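Local coordinates for soluble lytic murein transglycosylase (Pseudomonas aeruginosa, PDB 5OHU), which probably cleaves the glycan strands of peptidoglycan as a lytic transglycosylase, turning over the cell wall both from strand ends and within strands, at residues A[292-297]-A[318-323]. Residues are numbered along the deposited sequence; the frame is centred on the assembly and turned at random.
Sequences RALPLM and LRLGRW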
loop_
_atom_site.group_PDB
_atom_site.type_symbol
_atom_site.label_atom_id
_atom_site.label_comp_id
_atom_site.label_asym_id
_atom_site.label_seq_id
_atom_site.Cartn_x
_atom_site.Cartn_y
_atom_site.Cartn_z
ATOM N N ARG A 292 15.421 24.471 -9.120
ATOM C CA ARG A 292 15.521 24.158 -10.538
ATOM C C ARG A 292 14.395 23.228 -10.988
ATOM O O ARG A 292 14.090 23.183 -12.177
ATOM C CB ARG A 292 16.903 23.557 -10.845
ATOM C CG ARG A 292 18.021 24.602 -10.847
ATOM C CD ARG A 292 19.398 23.966 -11.073
ATOM N NE ARG A 292 19.872 23.256 -9.892
ATOM C CZ ARG A 292 21.064 22.678 -9.789
ATOM N NH1 ARG A 292 21.914 22.716 -10.812
ATOM N NH2 ARG A 292 21.386 22.050 -8.666
ATOM N N ALA A 293 13.745 22.511 -10.059
ATOM C CA ALA A 293 12.616 21.652 -10.426
ATOM C C ALA A 293 11.462 22.456 -11.008
ATOM O O ALA A 293 10.796 22.003 -11.945
ATOM C CB ALA A 293 12.145 20.863 -9.206
ATOM N N LEU A 294 11.214 23.650 -10.470
ATOM C CA LEU A 294 10.019 24.411 -10.845
ATOM C C LEU A 294 9.958 24.794 -12.312
ATOM O O LEU A 294 8.889 24.613 -12.914
ATOM C CB LEU A 294 9.899 25.670 -9.982
ATOM C CG LEU A 294 9.468 25.427 -8.546
ATOM C CD1 LEU A 294 9.653 26.708 -7.775
ATOM C CD2 LEU A 294 8.013 24.968 -8.498
ATOM N N PRO A 295 10.998 25.376 -12.937
ATOM C CA PRO A 295 10.864 25.687 -14.379
ATOM C C PRO A 295 10.678 24.443 -15.223
ATOM O O PRO A 295 9.851 24.415 -16.144
ATOM C CB PRO A 295 12.179 26.419 -14.712
ATOM C CG PRO A 295 12.670 26.969 -13.372
ATOM C CD PRO A 295 12.257 25.909 -12.373
ATOM N N LEU A 296 11.416 23.388 -14.893
ATOM C CA LEU A 296 11.287 22.120 -15.594
ATOM C C LEU A 296 9.869 21.557 -15.478
ATOM O O LEU A 296 9.260 21.157 -16.477
ATOM C CB LEU A 296 12.312 21.141 -15.020
ATOM C CG LEU A 296 12.415 19.812 -15.721
ATOM C CD1 LEU A 296 12.871 20.090 -17.140
ATOM C CD2 LEU A 296 13.353 18.826 -14.984
ATOM N N MET A 297 9.337 21.495 -14.261
ATOM C CA MET A 297 8.005 20.926 -14.076
ATOM C C MET A 297 6.952 21.799 -14.741
ATOM O O MET A 297 5.991 21.294 -15.318
ATOM C CB MET A 297 7.700 20.764 -12.581
ATOM C CG MET A 297 8.574 19.762 -11.820
ATOM S SD MET A 297 8.146 19.580 -10.058
ATOM C CE MET A 297 8.345 21.260 -9.504
ATOM N N LEU A 318 5.826 25.922 -1.408
ATOM C CA LEU A 318 5.626 26.129 0.022
ATOM C C LEU A 318 6.948 26.025 0.774
ATOM O O LEU A 318 7.226 26.830 1.665
ATOM C CB LEU A 318 4.622 25.109 0.570
ATOM C CG LEU A 318 3.164 25.185 0.084
ATOM C CD1 LEU A 318 2.449 23.945 0.571
ATOM C CD2 LEU A 318 2.431 26.427 0.570
ATOM N N ARG A 319 7.777 25.041 0.428
ATOM C CA ARG A 319 9.078 24.949 1.083
ATOM C C ARG A 319 9.915 26.193 0.814
ATOM O O ARG A 319 10.715 26.601 1.659
ATOM C CB ARG A 319 9.829 23.704 0.618
ATOM C CG ARG A 319 11.098 23.407 1.428
ATOM C CD ARG A 319 10.812 22.622 2.697
ATOM N NE ARG A 319 12.064 22.167 3.304
ATOM C CZ ARG A 319 12.171 21.164 4.171
ATOM N NH1 ARG A 319 11.104 20.472 4.544
ATOM N NH2 ARG A 319 13.352 20.850 4.666
ATOM N N LEU A 320 9.740 26.821 -0.340
ATOM C CA LEU A 320 10.555 27.979 -0.655
ATOM C C LEU A 320 9.947 29.271 -0.146
ATOM O O LEU A 320 10.523 30.337 -0.383
ATOM C CB LEU A 320 10.784 28.080 -2.163
ATOM C CG LEU A 320 11.656 26.927 -2.695
ATOM C CD1 LEU A 320 11.386 26.731 -4.187
ATOM C CD2 LEU A 320 13.143 27.140 -2.414
ATOM N N GLY A 321 8.798 29.205 0.523
ATOM C CA GLY A 321 8.148 30.416 0.979
ATOM C C GLY A 321 7.515 31.255 -0.109
ATOM O O GLY A 321 7.330 32.460 0.082
ATOM N N ARG A 322 7.180 30.658 -1.252
ATOM C CA ARG A 322 6.577 31.397 -2.365
ATOM C C ARG A 322 5.049 31.278 -2.324
ATOM O O ARG A 322 4.396 30.599 -3.134
ATOM C CB ARG A 322 7.192 30.920 -3.681
ATOM C CG ARG A 322 8.671 31.447 -3.793
ATOM C CD ARG A 322 9.554 30.753 -4.841
ATOM N NE ARG A 322 9.070 30.910 -6.213
ATOM C CZ ARG A 322 9.721 30.490 -7.300
ATOM N NH1 ARG A 322 10.908 29.906 -7.194
ATOM N NH2 ARG A 322 9.182 30.652 -8.500
ATOM N N TRP A 323 4.476 32.003 -1.356
ATOM C CA TRP A 323 3.058 31.849 -1.037
ATOM C C TRP A 323 2.152 32.298 -2.184
ATOM O O TRP A 323 1.162 31.620 -2.489
ATOM C CB TRP A 323 2.722 32.647 0.218
ATOM C CG TRP A 323 3.748 32.609 1.280
ATOM C CD1 TRP A 323 4.320 33.697 1.898
ATOM C CD2 TRP A 323 4.291 31.442 1.926
ATOM N NE1 TRP A 323 5.195 33.276 2.864
ATOM C CE2 TRP A 323 5.200 31.903 2.901
ATOM C CE3 TRP A 323 4.098 30.052 1.769
ATOM C CZ2 TRP A 323 5.927 31.037 3.711
ATOM C CZ3 TRP A 323 4.833 29.166 2.587
ATOM C CH2 TRP A 323 5.741 29.671 3.544
#
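Leu-294, on the first turn of helix 293-300, meets Leu-320 and Arg-322 where helix 307-319 ends in a Schellman motif, a small side-chain contact within the ring-shaped alpha-superhelix of this Slt70-like enzyme. The apolar part is methyl against methyl: CD1 of Leu-294 lies 4.0 Å from CD1 of Leu-320, while the backbones stay well apart, 10.8 Å between the CA atoms of the two leucines. Leu-294, a buried residue, also touches Arg-313, Leu-316 and Leu-317 of helix 307-319, and Leu-320 also touches Pro-291. The guanidinium of Arg-322 comes in from the direction opposite to Leu-294, and its chain bends at chi3 (62°), bringing one face of the group over the leucine methyl. The charge itself is paired with Glu-325 through NH2, a salt bridge that probably helps hold the group in place. In the backbone, Gly-321, with positive phi (72°), ends the helix, and its N bonds back to Leu-318 O at 3.1 Å; Arg-322 then takes the N-cap position of helix 323-330. No hydrogen bond joins the two segments. Leu-294 CD1 sits 3.4 Å above the guanidinium plane, displaced toward its rim, and is 3.5 Å from Arg-322 NH1.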